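Local coordinates for protein LEOA (PDB 4AUR) that probably binds and hydrolyses GTP as a bacterial dynamin-like protein of enterotoxigenic Escherichia coli, at residues Leu54-Leu59 and Cys104-Thr109; Met81-Asp86 and Ser93-Glu98. All coordinates share one frame; numbering follows the deposited sequence.

Contact 1. Residues Leu54-Leu59 and Cys104-Thr109; sequences LRIALL and CEIVDT
E105 and R55 join their side chains on the sheet face that also carries A57 and V107. R55 grips side-on with two of its nitrogens directed to one oxygen: NE lies 2.6 Å and NH2 2.8 Å from E105 OE1, and the guanidinium and carboxylate planes are only 12° apart. The bend of R55 at chi3 (-74°) helps turn the head group toward the glutamate.

The backbones run parallel. E105 N donates to L54 O, and I56 N to E105 O (3.0 Å); two residues further along each strand, V107 N bonds I56 O (2.9 Å) and L58 N bonds V107 O.

Apolar contacts occupy both faces. V107 CG2 packs on A57 CB at 3.5 Å, while V107 CG1 lies against R55 CD. On the other face, I56 CD1 reaches C104 SG and, at 4.2 Å, I106 CG1, under helix 66-74. D108, beside L58, forms a salt bridge with K66.

T109 follows D108 in a sequence matching the G3 (DxxG) motif of GTPases. The chemistry thus implies a sheet interior fixed by backbone bonds and hydrocarbon, with the ion pair clasping one end and D108 placed by the other for a probable nucleotide site.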
ATOM      1  N   LEU A  54      27.689   7.394 -30.980  1.00 27.31           N
ATOM      2  CA  LEU A  54      28.046   5.978 -30.932  1.00 25.97           C
ATOM      3  C   LEU A  54      29.546   5.731 -30.952  1.00 25.75           C
ATOM      4  O   LEU A  54      30.245   6.246 -31.796  1.00 26.94           O
ATOM      5  CB  LEU A  54      27.435   5.234 -32.111  1.00 25.58           C
ATOM      6  CG  LEU A  54      27.751   3.747 -32.194  1.00 25.67           C
ATOM      7  CD1 LEU A  54      27.347   2.991 -30.945  1.00 25.94           C
ATOM      8  CD2 LEU A  54      27.012   3.157 -33.370  1.00 27.70           C
ATOM      9  N   ARG A  55      30.021   4.894 -30.041  1.00 25.96           N
ATOM     10  CA  ARG A  55      31.433   4.594 -29.894  1.00 26.24           C
ATOM     11  C   ARG A  55      31.643   3.096 -29.853  1.00 27.85           C
ATOM     12  O   ARG A  55      31.004   2.396 -29.076  1.00 27.18           O
ATOM     13  CB  ARG A  55      31.988   5.205 -28.617  1.00 25.94           C
ATOM     14  CG  ARG A  55      33.457   4.908 -28.414  1.00 25.65           C
ATOM     15  CD  ARG A  55      33.936   5.382 -27.066  1.00 24.79           C
ATOM     16  NE  ARG A  55      34.056   6.822 -27.050  1.00 25.27           N
ATOM     17  CZ  ARG A  55      34.207   7.549 -25.956  1.00 25.70           C
ATOM     18  NH1 ARG A  55      34.260   6.970 -24.763  1.00 26.35           N
ATOM     19  NH2 ARG A  55      34.299   8.871 -26.059  1.00 25.59           N
ATOM     20  N   ILE A  56      32.559   2.620 -30.690  1.00 30.17           N
ATOM     21  CA  ILE A  56      32.891   1.206 -30.766  1.00 31.24           C
ATOM     22  C   ILE A  56      34.363   1.058 -30.440  1.00 30.75           C
ATOM     23  O   ILE A  56      35.203   1.760 -31.000  1.00 32.58           O
ATOM     24  CB  ILE A  56      32.658   0.638 -32.173  1.00 31.95           C
ATOM     25  CG1 ILE A  56      31.341   1.123 -32.733  1.00 33.53           C
ATOM     26  CG2 ILE A  56      32.633  -0.879 -32.159  1.00 34.10           C
ATOM     27  CD1 ILE A  56      31.493   2.348 -33.612  1.00 35.54           C
ATOM     28  N   ALA A  57      34.687   0.156 -29.533  1.00 30.52           N
ATOM     29  CA  ALA A  57      36.074  -0.184 -29.314  1.00 30.60           C
ATOM     30  C   ALA A  57      36.368  -1.381 -30.182  1.00 31.93           C
ATOM     31  O   ALA A  57      35.753  -2.450 -30.046  1.00 32.15           O
ATOM     32  CB  ALA A  57      36.332  -0.497 -27.865  1.00 31.25           C
ATOM     33  N   LEU A  58      37.291  -1.184 -31.107  1.00 32.48           N
ATOM     34  CA  LEU A  58      37.688  -2.234 -32.008  1.00 32.55           C
ATOM     35  C   LEU A  58      38.968  -2.868 -31.507  1.00 30.62           C
ATOM     36  O   LEU A  58      40.051  -2.310 -31.653  1.00 27.34           O
ATOM     37  CB  LEU A  58      37.896  -1.662 -33.398  1.00 34.48           C
ATOM     38  CG  LEU A  58      37.913  -2.742 -34.466  1.00 34.88           C
ATOM     39  CD1 LEU A  58      36.570  -3.446 -34.533  1.00 34.49           C
ATOM     40  CD2 LEU A  58      38.302  -2.148 -35.807  1.00 37.51           C
ATOM     41  N   LEU A  59      38.815  -4.050 -30.928  1.00 31.26           N
ATOM     42  CA  LEU A  59      39.918  -4.774 -30.283  1.00 32.57           C
ATOM     43  C   LEU A  59      40.303  -6.040 -31.039  1.00 33.60           C
ATOM     44  O   LEU A  59      39.440  -6.724 -31.595  1.00 33.77           O
ATOM     45  CB  LEU A  59      39.519  -5.165 -28.859  1.00 30.41           C
ATOM     46  CG  LEU A  59      39.150  -3.990 -27.982  1.00 28.72           C
ATOM     47  CD1 LEU A  59      38.886  -4.513 -26.590  1.00 29.31           C
ATOM     48  CD2 LEU A  59      40.283  -2.987 -27.987  1.00 28.29           C
ATOM     49  N   CYS A 104      30.399   8.760 -35.498  1.00 36.59           N
ATOM     50  CA  CYS A 104      30.714   7.758 -34.490  1.00 36.62           C
ATOM     51  C   CYS A 104      32.180   7.753 -34.264  1.00 34.05           C
ATOM     52  O   CYS A 104      32.917   8.135 -35.127  1.00 40.34           O
ATOM     53  CB  CYS A 104      30.244   6.345 -34.878  1.00 37.21           C
ATOM     54  SG  CYS A 104      31.169   5.501 -36.196  0.92 41.20           S
ATOM     55  N   GLU A 105      32.584   7.308 -33.090  1.00 32.39           N
ATOM     56  CA  GLU A 105      33.965   7.255 -32.684  1.00 30.60           C
ATOM     57  C   GLU A 105      34.430   5.795 -32.721  1.00 30.55           C
ATOM     58  O   GLU A 105      33.676   4.869 -32.407  1.00 28.82           O
ATOM     59  CB  GLU A 105      34.098   7.780 -31.253  1.00 31.45           C
ATOM     60  CG  GLU A 105      33.624   9.203 -31.012  1.00 31.87           C
ATOM     61  CD  GLU A 105      33.624   9.576 -29.533  1.00 33.74           C
ATOM     62  OE1 GLU A 105      33.358   8.694 -28.689  1.00 36.42           O
ATOM     63  OE2 GLU A 105      33.888  10.750 -29.190  1.00 35.35           O
ATOM     64  N   ILE A 106      35.677   5.577 -33.099  1.00 31.18           N
ATOM     65  CA  ILE A 106      36.220   4.229 -33.136  1.00 31.88           C
ATOM     66  C   ILE A 106      37.457   4.303 -32.313  1.00 31.64           C
ATOM     67  O   ILE A 106      38.386   4.987 -32.679  1.00 34.28           O
ATOM     68  CB  ILE A 106      36.512   3.776 -34.579  1.00 33.16           C
ATOM     69  CG1 ILE A 106      35.179   3.602 -35.315  1.00 33.84           C
ATOM     70  CG2 ILE A 106      37.278   2.461 -34.588  1.00 33.28           C
ATOM     71  CD1 ILE A 106      35.269   3.535 -36.815  1.00 35.38           C
ATOM     72  N   VAL A 107      37.449   3.651 -31.161  1.00 32.79           N
ATOM     73  CA  VAL A 107      38.579   3.741 -30.236  1.00 32.64           C
ATOM     74  C   VAL A 107      39.353   2.454 -30.316  1.00 32.52           C
ATOM     75  O   VAL A 107      38.772   1.416 -30.581  1.00 33.97           O
ATOM     76  CB  VAL A 107      38.128   3.978 -28.787  1.00 30.78           C
ATOM     77  CG1 VAL A 107      37.449   5.317 -28.673  1.00 31.69           C
ATOM     78  CG2 VAL A 107      37.178   2.896 -28.306  1.00 32.52           C
ATOM     79  N   ASP A 108      40.654   2.506 -30.093  1.00 33.92           N
ATOM     80  CA  ASP A 108      41.447   1.268 -30.050  1.00 37.06           C
ATOM     81  C   ASP A 108      42.775   1.530 -29.351  1.00 35.83           C
ATOM     82  O   ASP A 108      43.164   2.668 -29.126  1.00 34.79           O
ATOM     83  CB  ASP A 108      41.624   0.724 -31.486  1.00 39.88           C
ATOM     84  CG  ASP A 108      42.676  -0.377 -31.608  1.00 41.25           C
ATOM     85  OD1 ASP A 108      42.476  -1.480 -31.057  1.00 42.04           O
ATOM     86  OD2 ASP A 108      43.704  -0.129 -32.286  1.00 47.77           O
ATOM     87  N   THR A 109      43.445   0.460 -28.986  1.00 34.89           N
ATOM     88  CA  THR A 109      44.724   0.533 -28.354  1.00 35.88           C
ATOM     89  C   THR A 109      45.721  -0.245 -29.207  1.00 37.56           C
ATOM     90  O   THR A 109      45.987  -1.403 -28.926  1.00 40.84           O
ATOM     91  CB  THR A 109      44.583  -0.125 -26.991  1.00 36.49           C
ATOM     92  OG1 THR A 109      43.888  -1.364 -27.163  1.00 36.17           O
ATOM     93  CG2 THR A 109      43.752   0.738 -26.102  1.00 37.15           C
TER

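Contact 2. Residues Met81-Asp86 and Ser93-Glu98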
HETATM    1  N   MSE A  81      35.131   6.625 -46.210  1.00 67.89           N
HETATM    2  CA  MSE A  81      34.870   7.380 -44.987  1.00 68.21           C
HETATM    3  C   MSE A  81      36.178   7.944 -44.492  1.00 68.63           C
HETATM    4  O   MSE A  81      36.466   7.908 -43.304  1.00 64.24           O
HETATM    5  CB  MSE A  81      34.135   6.517 -43.960  1.00 67.41           C
HETATM    6  CG  MSE A  81      34.791   5.171 -43.680  1.00 67.81           C
HETATM    7 SE   MSE A  81      33.707   4.095 -42.423  0.97 76.35          SE
HETATM    8  CE  MSE A  81      35.137   2.743 -42.288  1.00 67.78           C
ATOM      9  N   ASN A  82      36.980   8.446 -45.440  1.00 75.16           N
ATOM     10  CA  ASN A  82      38.165   9.283 -45.208  1.00 74.80           C
ATOM     11  C   ASN A  82      38.821   9.139 -43.833  1.00 74.42           C
ATOM     12  O   ASN A  82      38.937  10.103 -43.069  1.00 76.40           O
ATOM     13  CB  ASN A  82      37.787  10.744 -45.497  1.00 81.30           C
ATOM     14  CG  ASN A  82      38.978  11.682 -45.459  1.00 83.72           C
ATOM     15  OD1 ASN A  82      39.877  11.614 -46.305  1.00 85.72           O
ATOM     16  ND2 ASN A  82      38.983  12.578 -44.477  1.00 79.46           N
ATOM     17  N   ILE A  83      39.246   7.917 -43.530  1.00 76.74           N
ATOM     18  CA  ILE A  83      39.987   7.626 -42.301  1.00 76.24           C
ATOM     19  C   ILE A  83      40.909   6.414 -42.548  1.00 77.25           C
ATOM     20  O   ILE A  83      40.627   5.571 -43.406  1.00 79.34           O
ATOM     21  CB  ILE A  83      39.019   7.432 -41.093  1.00 73.66           C
ATOM     22  CG1 ILE A  83      39.454   8.295 -39.900  1.00 76.19           C
ATOM     23  CG2 ILE A  83      38.857   5.964 -40.704  1.00 73.72           C
ATOM     24  CD1 ILE A  83      39.152   9.780 -40.049  1.00 77.63           C
ATOM     25  N   SER A  84      42.014   6.350 -41.807  1.00 76.87           N
ATOM     26  CA  SER A  84      43.057   5.345 -42.024  1.00 71.77           C
ATOM     27  C   SER A  84      43.718   4.955 -40.703  1.00 68.65           C
ATOM     28  O   SER A  84      44.231   5.799 -39.985  1.00 68.27           O
ATOM     29  CB  SER A  84      44.102   5.897 -43.001  1.00 73.19           C
ATOM     30  OG  SER A  84      45.401   5.423 -42.700  1.00 65.02           O
HETATM   31  N   MSE A  85      43.727   3.667 -40.398  1.00 71.28           N
HETATM   32  CA  MSE A  85      44.105   3.210 -39.069  1.00 74.10           C
HETATM   33  C   MSE A  85      45.564   2.848 -38.984  1.00 81.42           C
HETATM   34  O   MSE A  85      46.088   2.158 -39.858  1.00 82.96           O
HETATM   35  CB  MSE A  85      43.185   2.049 -38.689  1.00 70.77           C
HETATM   36  CG  MSE A  85      41.872   2.618 -38.133  1.00 68.07           C
HETATM   37 SE   MSE A  85      40.720   1.243 -37.298  1.00 62.05          SE
HETATM   38  CE  MSE A  85      41.871   0.787 -35.750  1.00 64.55           C
ATOM     39  N   ASP A  86      46.217   3.312 -37.910  1.00 85.52           N
ATOM     40  CA  ASP A  86      47.663   3.154 -37.704  1.00 88.92           C
ATOM     41  C   ASP A  86      47.959   1.862 -36.954  1.00 90.13           C
ATOM     42  O   ASP A  86      47.297   1.558 -35.965  1.00 88.56           O
ATOM     43  CB  ASP A  86      48.226   4.351 -36.918  1.00 90.11           C
ATOM     44  CG  ASP A  86      49.760   4.335 -36.811  1.00 90.56           C
ATOM     45  OD1 ASP A  86      50.457   4.224 -37.848  1.00 84.31           O
ATOM     46  OD2 ASP A  86      50.267   4.439 -35.675  1.00 90.02           O
ATOM     47  N   SER A  93      43.827   5.616 -29.343  1.00 36.52           N
ATOM     48  CA  SER A  93      43.543   6.341 -30.549  1.00 38.82           C
ATOM     49  C   SER A  93      42.081   6.277 -30.942  1.00 39.24           C
ATOM     50  O   SER A  93      41.367   5.317 -30.635  1.00 37.11           O
ATOM     51  CB  SER A  93      44.461   5.874 -31.690  1.00 41.62           C
ATOM     52  OG  SER A  93      44.639   4.466 -31.672  1.00 43.56           O
ATOM     53  N   ILE A  94      41.659   7.337 -31.631  1.00 40.57           N
ATOM     54  CA  ILE A  94      40.275   7.577 -31.954  1.00 41.41           C
ATOM     55  C   ILE A  94      40.142   7.950 -33.408  1.00 41.94           C
ATOM     56  O   ILE A  94      40.849   8.830 -33.878  1.00 42.79           O
ATOM     57  CB  ILE A  94      39.726   8.743 -31.124  1.00 43.39           C
ATOM     58  CG1 ILE A  94      40.034   8.505 -29.654  1.00 45.24           C
ATOM     59  CG2 ILE A  94      38.230   8.903 -31.368  1.00 46.47           C
ATOM     60  CD1 ILE A  94      38.995   9.017 -28.687  1.00 49.10           C
ATOM     61  N   TYR A  95      39.218   7.298 -34.109  1.00 43.63           N
ATOM     62  CA  TYR A  95      38.956   7.581 -35.509  1.00 43.20           C
ATOM     63  C   TYR A  95      37.495   7.974 -35.632  1.00 44.32           C
ATOM     64  O   TYR A  95      36.641   7.334 -35.051  1.00 44.94           O
ATOM     65  CB  TYR A  95      39.300   6.376 -36.368  1.00 43.03           C
ATOM     66  CG  TYR A  95      40.664   5.822 -36.051  1.00 46.98           C
ATOM     67  CD1 TYR A  95      41.811   6.299 -36.678  1.00 51.02           C
ATOM     68  CD2 TYR A  95      40.814   4.842 -35.082  1.00 49.94           C
ATOM     69  CE1 TYR A  95      43.073   5.791 -36.352  1.00 55.00           C
ATOM     70  CE2 TYR A  95      42.059   4.330 -34.747  1.00 52.90           C
ATOM     71  CZ  TYR A  95      43.190   4.795 -35.380  1.00 55.18           C
ATOM     72  OH  TYR A  95      44.414   4.235 -35.023  1.00 57.62           O
ATOM     73  N   LYS A  96      37.239   9.060 -36.359  1.00 47.39           N
ATOM     74  CA  LYS A  96      35.925   9.676 -36.490  1.00 44.76           C
ATOM     75  C   LYS A  96      35.554   9.719 -37.979  1.00 44.76           C
ATOM     76  O   LYS A  96      35.647  10.765 -38.634  1.00 43.46           O
ATOM     77  CB  LYS A  96      35.962  11.090 -35.901  1.00 47.93           C
ATOM     78  CG  LYS A  96      35.895  11.159 -34.378  1.00 47.69           C
ATOM     79  CD  LYS A  96      36.377  12.506 -33.858  1.00 49.70           C
ATOM     80  CE  LYS A  96      35.911  12.782 -32.435  1.00 52.64           C
ATOM     81  NZ  LYS A  96      34.421  12.912 -32.315  1.00 55.39           N
ATOM     82  N   PRO A  97      35.150   8.569 -38.528  1.00 44.39           N
ATOM     83  CA  PRO A  97      34.905   8.442 -39.942  1.00 44.42           C
ATOM     84  C   PRO A  97      33.875   9.425 -40.461  1.00 48.93           C
ATOM     85  O   PRO A  97      33.010   9.883 -39.709  1.00 46.03           O
ATOM     86  CB  PRO A  97      34.391   7.012 -40.067  1.00 43.48           C
ATOM     87  CG  PRO A  97      33.799   6.708 -38.744  1.00 43.31           C
ATOM     88  CD  PRO A  97      34.800   7.327 -37.827  1.00 45.86           C
ATOM     89  N   GLU A  98      33.970   9.721 -41.759  1.00 56.37           N
ATOM     90  CA  GLU A  98      33.183  10.784 -42.373  1.00 55.88           C
ATOM     91  C   GLU A  98      32.272  10.198 -43.427  1.00 52.27           C
ATOM     92  O   GLU A  98      32.369   9.026 -43.747  1.00 55.31           O
ATOM     93  CB  GLU A  98      34.115  11.849 -42.953  1.00 58.31           C
ATOM     94  CG  GLU A  98      34.831  12.673 -41.882  1.00 63.07           C
ATOM     95  CD  GLU A  98      35.960  13.551 -42.422  1.00 69.86           C
ATOM     96  OE1 GLU A  98      36.051  13.734 -43.662  1.00 70.85           O
ATOM     97  OE2 GLU A  98      36.767  14.058 -41.600  1.00 71.67           O
TER
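M85, a selenomethionine here, swings its CG anti to its own carbonyl carbon (chi1 -83°), which sets that methylene over the ring of Y95; a bend at chi3 (67°) then folds the methyl group back toward the ring. Y95 likewise carries its CG anti to the carbonyl carbon and presents one face to M85.

The two side chains cross at about a right angle. M85 CG stands 3.6 Å from the centroid of the Y95 ring and 6° off its normal, a CH-pi contact almost over the centre. M85 SE, 4.5 Å from the same centroid, adds a Met-aromatic contact on this face, and M85 CE touches Y95 CE2 at 3.7 Å. I83 approaches differently: its CG1 lies near the ring plane, at the edge, and packs on Y95 CB at 4.0 Å, while I83 CD1 rests near the carbonyl of K96.

At the other end the contact turns partly polar. M81, also selenomethionine, lies alongside P97, with SE 3.8 Å from P97 CB. E98 N makes a weak hydrogen bond to M81 O, and N82 ND2 donates to E98 OE1 at 3.3 Å from above the carboxylate plane. This amide-carboxylate pair is exposed to solvent; the buried part of this end is the packing of M81 on P97.

Residues 81-86 form part of the irregular connection from helix 66-74 to strand 93-95, and lie along the outer strand of the sheet without pairing to it as a strand. Behind Y95, strand 93-95 bonds antiparallel to strand 104-108; P97 packs on C104 and I106 of that strand, and M85 reaches past the ring to D108 and to F62 in the loop leading to helix 66-74.

Overall arrangement
Contact 1 lies within a mixed sheet and contact 2 joins its outer strand 93-95 to an irregular loop, their centres about 10 Å apart, at one end of the elongated chain. Strand 104-108 links the two: it runs parallel to strand 54-60 in contact 1 and antiparallel to strand 93-95, with I106 N and D108 N probably hydrogen-bonded to Y95 O and S93 O. Along the chain, contact 2 is nested in the excursion that contact 1 closes. Strand 54-60 leads through a probable P-loop into helix 66-74, then come residues 81-86, strand 93-95 and strand 104-108. Together they span the sheet from buried strand 54-60 out to its surface edge, beside the likely GTP site of this dynamin-like GTPase domain.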